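Local atomic coordinates of hypothetical exported protein (Streptococcus pyogenes, PDB entry 3PSQ), a protein that acts as a class B sortase, a probable cysteine transpeptidase involved in assembling pili on the surface of Streptococcus pyogenes. Residues 86-100 and 180-192. Numbering follows the deposited sequence. Where two conformers were deposited one is given.
Sequences EDKYSLIYAHHMAGN and NESRFVALSTCED. With ZN (zinc ion), chain L; ZN (zinc ion), chain R; ACY (acetic acid), chain H; EDO (1,2-ethanediol), chain E.
Ser90 and Ile92 join Phe184, Ala186 and Ser188 as the centre of two neighbouring parallel strands, 89-93 and 184-190. The tight part is here: Ser90 N donates to Phe184 O, Ala186 N to Ser90 O, and Ile92 N to Ala186 O at 2.8 Å, nearly straight at 168°. On one face Ala186 CB meets two larger side chains, 3.9 Å from Leu91 CD1 and 3.5 Å from Tyr89 OH; that hydroxyl is bonded to Leu148 O. On the other face Ile92 and Leu187 lie side by side, packed against Ile123 and Phe121 of strand 120-125.

Past strand 89-93, Thr189 of the neighbouring strand ties down the turn into helix 96-102. With OG1 anti to the backbone N (chi1 -172°), its hydroxyl donates to Ala94 O from above the carbonyl plane, and Gly99 brings its CA within 3.2 Å of the same OG1, close packing that a glycine allows.

Beyond this lies the exposed end, held by a zinc ion. His96 ND1, Cys190 SG (2.3 Å) and Asp192 OD1 bind it, with a water as fourth ligand. Asn100 ND2 grips Asp192 OD2 at 3.1 Å, the amide and carboxylate nearly coplanar; it also donates to His96 O, so bonds to two zinc ligands fix the amide's rotation. An acetate, probably from the crystallisation liquor, shares a second zinc ion with His95 ND1 through OXT, accepts from Tyr93 OH at O and has its methyl near Cys190 CB. The loose part is the opposite end, where the aliphatic part of Lys88 runs along Ser182 O and Asn180 O.

The parallel pairing brings together Cys190, the predicted acyl-thioester nucleophile, and His95, the predicted proton donor/acceptor, with Arg198, the predicted transition-state stabiliser, beside Tyr93: consistent with the Cys-His-Arg active site of the sortase beta-barrel.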
ATOM      1  N   GLU A  86       0.212   5.863  11.931  1.00 51.09           N
ATOM      2  CA  GLU A  86      -0.599   5.843  13.177  0.50 51.74           C
ATOM      3  C   GLU A  86      -2.095   5.642  12.914  1.00 51.83           C
ATOM      4  O   GLU A  86      -2.851   5.228  13.798  1.00 52.81           O
ATOM      5  CB  GLU A  86      -0.491   7.188  13.927  0.50 52.05           C
ATOM      6  CG  GLU A  86       0.817   7.506  14.672  0.50 52.69           C
ATOM      7  CD  GLU A  86       0.838   8.948  15.187  0.50 53.61           C
ATOM      8  OE1 GLU A  86      -0.120   9.363  15.899  0.50 55.23           O
ATOM      9  OE2 GLU A  86       1.800   9.676  14.877  0.50 52.08           O
ATOM     10  N   ASP A  87      -2.541   5.996  11.706  1.00 50.43           N
ATOM     11  CA  ASP A  87      -3.951   5.888  11.333  1.00 48.71           C
ATOM     12  C   ASP A  87      -4.413   4.456  11.335  1.00 48.60           C
ATOM     13  O   ASP A  87      -3.591   3.529  11.304  1.00 47.87           O
ATOM     14  CB  ASP A  87      -4.186   6.484   9.951  1.00 48.51           C
ATOM     15  CG  ASP A  87      -4.013   7.971   9.932  1.00 48.19           C
ATOM     16  OD1 ASP A  87      -4.040   8.589  11.015  1.00 51.18           O
ATOM     17  OD2 ASP A  87      -3.842   8.542   8.850  1.00 48.66           O
ATOM     18  N   LYS A  88      -5.726   4.265  11.396  1.00 48.36           N
ATOM     19  CA  LYS A  88      -6.288   2.909  11.321  1.00 49.62           C
ATOM     20  C   LYS A  88      -5.948   2.207  10.011  1.00 48.56           C
ATOM     21  O   LYS A  88      -5.857   0.981   9.945  1.00 48.63           O
ATOM     22  CB  LYS A  88      -7.814   2.945  11.443  1.00 49.87           C
ATOM     23  CG  LYS A  88      -8.296   3.184  12.864  1.00 55.23           C
ATOM     24  CD  LYS A  88      -8.181   1.878  13.700  1.00 60.58           C
ATOM     25  CE  LYS A  88      -8.317   2.158  15.203  1.00 64.65           C
ATOM     26  NZ  LYS A  88      -9.585   2.906  15.491  1.00 67.26           N
ATOM     27  N   TYR A  89      -5.794   3.003   8.969  1.00 47.27           N
ATOM     28  CA  TYR A  89      -5.729   2.486   7.617  1.00 46.68           C
ATOM     29  C   TYR A  89      -4.871   3.402   6.760  1.00 45.54           C
ATOM     30  O   TYR A  89      -5.258   4.543   6.439  1.00 44.60           O
ATOM     31  CB  TYR A  89      -7.134   2.427   7.044  1.00 46.25           C
ATOM     32  CG  TYR A  89      -7.254   1.841   5.674  1.00 45.49           C
ATOM     33  CD1 TYR A  89      -7.263   0.475   5.495  1.00 45.21           C
ATOM     34  CD2 TYR A  89      -7.420   2.658   4.550  1.00 45.61           C
ATOM     35  CE1 TYR A  89      -7.401  -0.086   4.238  1.00 45.87           C
ATOM     36  CE2 TYR A  89      -7.575   2.102   3.275  1.00 44.28           C
ATOM     37  CZ  TYR A  89      -7.579   0.721   3.128  1.00 45.03           C
ATOM     38  OH  TYR A  89      -7.734   0.117   1.892  1.00 42.07           O
ATOM     39  N   SER A  90      -3.694   2.899   6.431  1.00 44.36           N
ATOM     40  CA  SER A  90      -2.774   3.613   5.586  1.00 44.27           C
ATOM     41  C   SER A  90      -2.803   2.973   4.197  1.00 43.81           C
ATOM     42  O   SER A  90      -2.602   1.760   4.055  1.00 43.70           O
ATOM     43  CB  SER A  90      -1.382   3.596   6.195  1.00 44.51           C
ATOM     44  OG  SER A  90      -1.399   4.234   7.472  1.00 47.41           O
ATOM     45  N   LEU A  91      -3.096   3.803   3.189  1.00 42.74           N
ATOM     46  CA  LEU A  91      -3.223   3.355   1.802  1.00 41.44           C
ATOM     47  C   LEU A  91      -2.006   3.815   0.988  1.00 40.49           C
ATOM     48  O   LEU A  91      -1.699   5.036   0.856  1.00 40.04           O
ATOM     49  CB  LEU A  91      -4.516   3.869   1.177  1.00 40.92           C
ATOM     50  CG  LEU A  91      -4.770   3.452  -0.280  1.00 41.35           C
ATOM     51  CD1 LEU A  91      -4.863   1.908  -0.526  1.00 34.30           C
ATOM     52  CD2 LEU A  91      -5.986   4.181  -0.788  1.00 38.79           C
ATOM     53  N   ILE A  92      -1.278   2.821   0.517  1.00 39.59           N
ATOM     54  CA  ILE A  92      -0.173   3.045  -0.402  1.00 38.93           C
ATOM     55  C   ILE A  92      -0.634   2.605  -1.805  1.00 38.20           C
ATOM     56  O   ILE A  92      -1.067   1.466  -2.025  1.00 37.16           O
ATOM     57  CB  ILE A  92       1.102   2.288   0.029  1.00 39.67           C
ATOM     58  CG1 ILE A  92       1.559   2.797   1.405  1.00 39.27           C
ATOM     59  CG2 ILE A  92       2.208   2.458  -1.042  1.00 37.36           C
ATOM     60  CD1 ILE A  92       2.821   2.141   1.978  1.00 39.28           C
ATOM     61  N   TYR A  93      -0.579   3.542  -2.734  1.00 37.65           N
ATOM     62  CA  TYR A  93      -1.225   3.389  -4.021  1.00 37.92           C
ATOM     63  C   TYR A  93      -0.227   3.685  -5.149  1.00 37.45           C
ATOM     64  O   TYR A  93       0.800   4.372  -4.941  1.00 37.74           O
ATOM     65  CB  TYR A  93      -2.443   4.369  -4.087  1.00 38.25           C
ATOM     66  CG  TYR A  93      -3.361   4.107  -5.235  1.00 38.18           C
ATOM     67  CD1 TYR A  93      -4.307   3.098  -5.171  1.00 37.83           C
ATOM     68  CD2 TYR A  93      -3.246   4.853  -6.418  1.00 39.06           C
ATOM     69  CE1 TYR A  93      -5.138   2.808  -6.251  1.00 38.75           C
ATOM     70  CE2 TYR A  93      -4.075   4.580  -7.501  1.00 39.02           C
ATOM     71  CZ  TYR A  93      -5.023   3.565  -7.417  1.00 40.87           C
ATOM     72  OH  TYR A  93      -5.858   3.296  -8.499  1.00 39.35           O
ATOM     73  N   ALA A  94      -0.493   3.111  -6.323  1.00 37.51           N
ATOM     74  CA  ALA A  94       0.209   3.497  -7.570  1.00 37.66           C
ATOM     75  C   ALA A  94      -0.818   3.674  -8.665  1.00 37.96           C
ATOM     76  O   ALA A  94      -1.733   2.870  -8.776  1.00 38.52           O
ATOM     77  CB  ALA A  94       1.295   2.459  -7.987  1.00 37.23           C
ATOM     78  N   HIS A  95      -0.705   4.763  -9.427  1.00 38.11           N
ATOM     79  CA  HIS A  95      -1.518   4.933 -10.618  1.00 39.46           C
ATOM     80  C   HIS A  95      -1.102   3.937 -11.706  1.00 40.01           C
ATOM     81  O   HIS A  95      -0.161   3.149 -11.541  1.00 39.74           O
ATOM     82  CB  HIS A  95      -1.426   6.384 -11.128  1.00 39.53           C
ATOM     83  CG  HIS A  95      -2.216   7.347 -10.298  1.00 40.64           C
ATOM     84  ND1 HIS A  95      -3.571   7.542 -10.477  1.00 39.64           N
ATOM     85  CD2 HIS A  95      -1.849   8.155  -9.274  1.00 39.54           C
ATOM     86  CE1 HIS A  95      -4.003   8.429  -9.600  1.00 39.12           C
ATOM     87  NE2 HIS A  95      -2.985   8.797  -8.847  1.00 36.41           N
ATOM     88  N   HIS A  96      -1.820   3.958 -12.820  1.00 40.17           N
ATOM     89  CA  HIS A  96      -1.649   2.924 -13.832  1.00 39.39           C
ATOM     90  C   HIS A  96      -0.206   2.652 -14.244  1.00 39.68           C
ATOM     91  O   HIS A  96       0.228   1.491 -14.241  1.00 40.14           O
ATOM     92  CB  HIS A  96      -2.520   3.249 -15.065  1.00 40.32           C
ATOM     93  CG  HIS A  96      -2.170   2.464 -16.298  1.00 39.02           C
ATOM     94  ND1 HIS A  96      -2.636   1.187 -16.522  1.00 41.92           N
ATOM     95  CD2 HIS A  96      -1.453   2.800 -17.398  1.00 38.02           C
ATOM     96  CE1 HIS A  96      -2.209   0.759 -17.704  1.00 41.69           C
ATOM     97  NE2 HIS A  96      -1.486   1.719 -18.253  1.00 41.20           N
ATOM     98  N   MET A  97       0.546   3.681 -14.631  1.00 39.05           N
ATOM     99  CA  MET A  97       1.920   3.441 -15.066  1.00 39.28           C
ATOM    100  C   MET A  97       2.834   2.920 -13.944  1.00 39.42           C
ATOM    101  O   MET A  97       3.462   1.861 -14.118  1.00 38.73           O
ATOM    102  CB  MET A  97       2.559   4.661 -15.769  1.00 39.28           C
ATOM    103  CG  MET A  97       1.943   5.013 -17.142  1.00 43.73           C
ATOM    104  SD  MET A  97       2.126   3.703 -18.414  1.00 54.69           S
ATOM    105  CE  MET A  97       3.733   2.988 -17.940  1.00 46.11           C
ATOM    106  N   ALA A  98       2.935   3.670 -12.833  1.00 39.04           N
ATOM    107  CA  ALA A  98       3.722   3.249 -11.692  1.00 39.52           C
ATOM    108  C   ALA A  98       3.304   1.878 -11.151  1.00 40.23           C
ATOM    109  O   ALA A  98       4.128   1.139 -10.624  1.00 40.77           O
ATOM    110  CB  ALA A  98       3.689   4.274 -10.583  1.00 39.61           C
ATOM    111  N   GLY A  99       2.028   1.541 -11.275  1.00 40.61           N
ATOM    112  CA  GLY A  99       1.558   0.270 -10.790  1.00 40.96           C
ATOM    113  C   GLY A  99       2.105  -0.851 -11.657  1.00 41.85           C
ATOM    114  O   GLY A  99       2.630  -1.850 -11.132  1.00 41.32           O
ATOM    115  N   ASN A 100       1.952  -0.708 -12.983  1.00 40.71           N
ATOM    116  CA  ASN A 100       2.555  -1.632 -13.927  1.00 40.62           C
ATOM    117  C   ASN A 100       4.077  -1.704 -13.776  1.00 40.00           C
ATOM    118  O   ASN A 100       4.635  -2.775 -13.829  1.00 40.28           O
ATOM    119  CB  ASN A 100       2.186  -1.272 -15.379  1.00 41.41           C
ATOM    120  CG  ASN A 100       0.860  -1.902 -15.825  1.00 42.61           C
ATOM    121  OD1 ASN A 100       0.839  -3.013 -16.334  1.00 43.63           O
ATOM    122  ND2 ASN A 100      -0.247  -1.182 -15.634  1.00 42.14           N
ATOM    123  N   ASN A 180      -9.390  -3.612  18.724  1.00 74.31           N
ATOM    124  CA  ASN A 180      -9.901  -2.360  18.155  0.50 73.33           C
ATOM    125  C   ASN A 180      -8.812  -1.279  18.060  1.00 72.70           C
ATOM    126  O   ASN A 180      -9.031  -0.199  17.480  1.00 72.69           O
ATOM    127  CB  ASN A 180     -11.179  -1.878  18.867  0.50 73.55           C
ATOM    128  CG  ASN A 180     -12.450  -2.460  18.241  0.50 73.09           C
ATOM    129  OD1 ASN A 180     -13.029  -1.873  17.330  0.50 71.81           O
ATOM    130  ND2 ASN A 180     -12.880  -3.618  18.736  0.50 72.73           N
ATOM    131  N   GLU A 181      -7.630  -1.588  18.578  1.00 71.55           N
ATOM    132  CA  GLU A 181      -6.501  -0.672  18.436  0.50 70.67           C
ATOM    133  C   GLU A 181      -5.618  -1.056  17.232  1.00 69.76           C
ATOM    134  O   GLU A 181      -4.713  -0.307  16.862  1.00 69.84           O
ATOM    135  CB  GLU A 181      -5.677  -0.592  19.731  0.50 70.86           C
ATOM    136  CG  GLU A 181      -6.506  -0.565  21.029  0.50 71.37           C
ATOM    137  CD  GLU A 181      -7.272   0.727  21.240  0.50 71.22           C
ATOM    138  OE1 GLU A 181      -6.630   1.790  21.367  0.50 71.52           O
ATOM    139  OE2 GLU A 181      -8.519   0.674  21.306  0.50 71.48           O
ATOM    140  N   SER A 182      -5.895  -2.210  16.610  1.00 67.57           N
ATOM    141  CA  SER A 182      -5.163  -2.684  15.409  1.00 65.25           C
ATOM    142  C   SER A 182      -5.114  -1.678  14.264  1.00 62.96           C
ATOM    143  O   SER A 182      -6.112  -1.040  13.943  1.00 63.00           O
ATOM    144  CB  SER A 182      -5.773  -3.994  14.873  1.00 65.69           C
ATOM    145  OG  SER A 182      -5.539  -5.078  15.758  1.00 65.54           O
ATOM    146  N   ARG A 183      -3.950  -1.544  13.641  1.00 60.82           N
ATOM    147  CA  ARG A 183      -3.802  -0.672  12.467  1.00 58.12           C
ATOM    148  C   ARG A 183      -3.529  -1.464  11.182  1.00 56.09           C
ATOM    149  O   ARG A 183      -2.892  -2.521  11.188  1.00 55.32           O
ATOM    150  CB  ARG A 183      -2.680   0.344  12.673  1.00 58.56           C
ATOM    151  CG  ARG A 183      -2.868   1.324  13.822  1.00 57.84           C
ATOM    152  CD  ARG A 183      -1.588   2.163  13.957  1.00 58.77           C
ATOM    153  NE  ARG A 183      -0.613   1.476  14.793  1.00 63.61           N
ATOM    154  CZ  ARG A 183       0.715   1.580  14.715  1.00 66.08           C
ATOM    155  NH1 ARG A 183       1.307   2.360  13.818  1.00 64.27           N
ATOM    156  NH2 ARG A 183       1.466   0.877  15.563  1.00 68.76           N
ATOM    157  N   PHE A 184      -3.961  -0.906  10.064  1.00 54.16           N
ATOM    158  CA  PHE A 184      -3.914  -1.627   8.792  1.00 52.23           C
ATOM    159  C   PHE A 184      -3.110  -0.869   7.747  1.00 49.96           C
ATOM    160  O   PHE A 184      -2.944   0.334   7.843  1.00 49.12           O
ATOM    161  CB  PHE A 184      -5.335  -1.892   8.330  1.00 52.64           C
ATOM    162  CG  PHE A 184      -6.137  -2.687   9.323  1.00 54.82           C
ATOM    163  CD1 PHE A 184      -6.122  -4.077   9.293  1.00 55.84           C
ATOM    164  CD2 PHE A 184      -6.888  -2.048  10.319  1.00 55.67           C
ATOM    165  CE1 PHE A 184      -6.845  -4.815  10.227  1.00 54.95           C
ATOM    166  CE2 PHE A 184      -7.627  -2.792  11.243  1.00 55.39           C
ATOM    167  CZ  PHE A 184      -7.600  -4.182  11.187  1.00 54.40           C
ATOM    168  N   VAL A 185      -2.551  -1.598   6.793  1.00 48.15           N
ATOM    169  CA  VAL A 185      -1.807  -0.997   5.685  1.00 46.06           C
ATOM    170  C   VAL A 185      -2.161  -1.764   4.428  1.00 45.29           C
ATOM    171  O   VAL A 185      -2.126  -3.012   4.396  1.00 45.12           O
ATOM    172  CB  VAL A 185      -0.265  -0.975   5.862  1.00 45.38           C
ATOM    173  CG1 VAL A 185       0.358  -0.254   4.682  1.00 45.22           C
ATOM    174  CG2 VAL A 185       0.130  -0.248   7.084  1.00 43.87           C
ATOM    175  N   ALA A 186      -2.545  -0.998   3.412  1.00 43.56           N
ATOM    176  CA  ALA A 186      -2.993  -1.541   2.155  1.00 41.98           C
ATOM    177  C   ALA A 186      -2.050  -1.044   1.055  1.00 41.17           C
ATOM    178  O   ALA A 186      -1.575   0.099   1.089  1.00 41.75           O
ATOM    179  CB  ALA A 186      -4.420  -1.090   1.888  1.00 41.84           C
ATOM    180  N   LEU A 187      -1.727  -1.936   0.136  1.00 40.33           N
ATOM    181  CA  LEU A 187      -0.971  -1.611  -1.062  1.00 41.01           C
ATOM    182  C   LEU A 187      -1.887  -1.941  -2.242  1.00 41.09           C
ATOM    183  O   LEU A 187      -2.469  -3.022  -2.306  1.00 39.59           O
ATOM    184  CB  LEU A 187       0.299  -2.456  -1.182  1.00 41.13           C
ATOM    185  CG  LEU A 187       1.106  -2.830   0.050  1.00 40.30           C
ATOM    186  CD1 LEU A 187       2.101  -3.975  -0.334  1.00 39.34           C
ATOM    187  CD2 LEU A 187       1.819  -1.594   0.585  1.00 37.04           C
ATOM    188  N   SER A 188      -1.967  -1.023  -3.196  1.00 41.50           N
ATOM    189  CA  SER A 188      -2.966  -1.125  -4.247  1.00 41.53           C
ATOM    190  C   SER A 188      -2.536  -0.487  -5.588  1.00 42.08           C
ATOM    191  O   SER A 188      -1.791   0.513  -5.635  1.00 41.90           O
ATOM    192  CB  SER A 188      -4.251  -0.442  -3.760  1.00 41.36           C
ATOM    193  OG  SER A 188      -5.337  -0.709  -4.626  1.00 41.41           O
ATOM    194  N   THR A 189      -3.060  -1.054  -6.672  1.00 42.42           N
ATOM    195  CA  THR A 189      -2.994  -0.430  -7.954  1.00 43.03           C
ATOM    196  C   THR A 189      -4.109  -0.990  -8.841  1.00 44.07           C
ATOM    197  O   THR A 189      -5.028  -1.643  -8.347  1.00 43.32           O
ATOM    198  CB  THR A 189      -1.564  -0.540  -8.593  1.00 43.30           C
ATOM    199  OG1 THR A 189      -1.525   0.266  -9.772  1.00 42.37           O
ATOM    200  CG2 THR A 189      -1.191  -1.978  -8.895  1.00 39.14           C
ATOM    201  N   CYS A 190      -4.042  -0.702 -10.141  1.00 45.59           N
ATOM    202  CA  CYS A 190      -5.006  -1.250 -11.083  1.00 47.02           C
ATOM    203  C   CYS A 190      -4.771  -2.736 -11.388  1.00 48.82           C
ATOM    204  O   CYS A 190      -3.717  -3.298 -11.124  1.00 47.56           O
ATOM    205  CB  CYS A 190      -4.969  -0.466 -12.386  1.00 46.24           C
ATOM    206  SG  CYS A 190      -3.360  -0.502 -13.203  1.00 44.64           S
ATOM    207  N   GLU A 191      -5.787  -3.363 -11.950  1.00 51.93           N
ATOM    208  CA  GLU A 191      -5.626  -4.676 -12.526  1.00 55.62           C
ATOM    209  C   GLU A 191      -6.263  -4.598 -13.917  1.00 56.95           C
ATOM    210  O   GLU A 191      -7.470  -4.793 -14.054  1.00 57.51           O
ATOM    211  CB  GLU A 191      -6.296  -5.715 -11.627  1.00 55.87           C
ATOM    212  CG  GLU A 191      -5.941  -7.154 -11.923  1.00 59.85           C
ATOM    213  CD  GLU A 191      -5.902  -7.985 -10.651  1.00 66.33           C
ATOM    214  OE1 GLU A 191      -6.752  -7.731  -9.749  1.00 67.10           O
ATOM    215  OE2 GLU A 191      -5.020  -8.888 -10.551  1.00 68.86           O
ATOM    216  N   ASP A 192      -5.457  -4.286 -14.936  1.00 58.98           N
ATOM    217  CA  ASP A 192      -5.972  -3.986 -16.296  1.00 60.86           C
ATOM    218  C   ASP A 192      -6.668  -5.138 -17.037  1.00 62.62           C
ATOM    219  O   ASP A 192      -7.097  -4.949 -18.180  1.00 63.28           O
ATOM    220  CB  ASP A 192      -4.877  -3.433 -17.219  1.00 60.17           C
ATOM    221  CG  ASP A 192      -4.194  -2.213 -16.651  1.00 60.42           C
ATOM    222  OD1 ASP A 192      -4.883  -1.254 -16.197  1.00 56.43           O
ATOM    223  OD2 ASP A 192      -2.944  -2.226 -16.652  1.00 59.93           O
TER
HETATM  224 ZN    ZN L 316      -3.925   0.184 -15.284  0.80 33.51          ZN
HETATM  225 ZN    ZN R 330      -4.742   7.146 -11.974  1.00 38.25          ZN
HETATM  226  C   ACY H 243      -5.146   4.483 -11.479  1.00 39.45           C
HETATM  227  O   ACY H 243      -5.660   4.904 -10.389  1.00 38.63           O
HETATM  228  OXT ACY H 243      -4.676   5.257 -12.345  1.00 38.91           O
HETATM  229  CH3 ACY H 243      -5.023   2.997 -11.716  1.00 37.84           C
HETATM  230  C1  EDO E 240      -0.063  -3.896 -11.805  1.00 43.78           C
HETATM  231  O1  EDO E 240      -0.259  -4.136 -13.197  1.00 45.77           O
HETATM  232  C2  EDO E 240      -0.652  -5.049 -10.982  1.00 42.08           C
HETATM  233  O2  EDO E 240      -1.918  -5.533 -11.492  1.00 41.81           O
HETATM  234  O   HOH W   1      -2.015   2.286   9.204  1.00 47.88           O
HETATM  235  O   HOH W   2      -1.244  -4.912 -16.670  1.00 60.39           O
HETATM  236  O   HOH W   3      -5.780   1.491 -15.389  1.00 41.99           O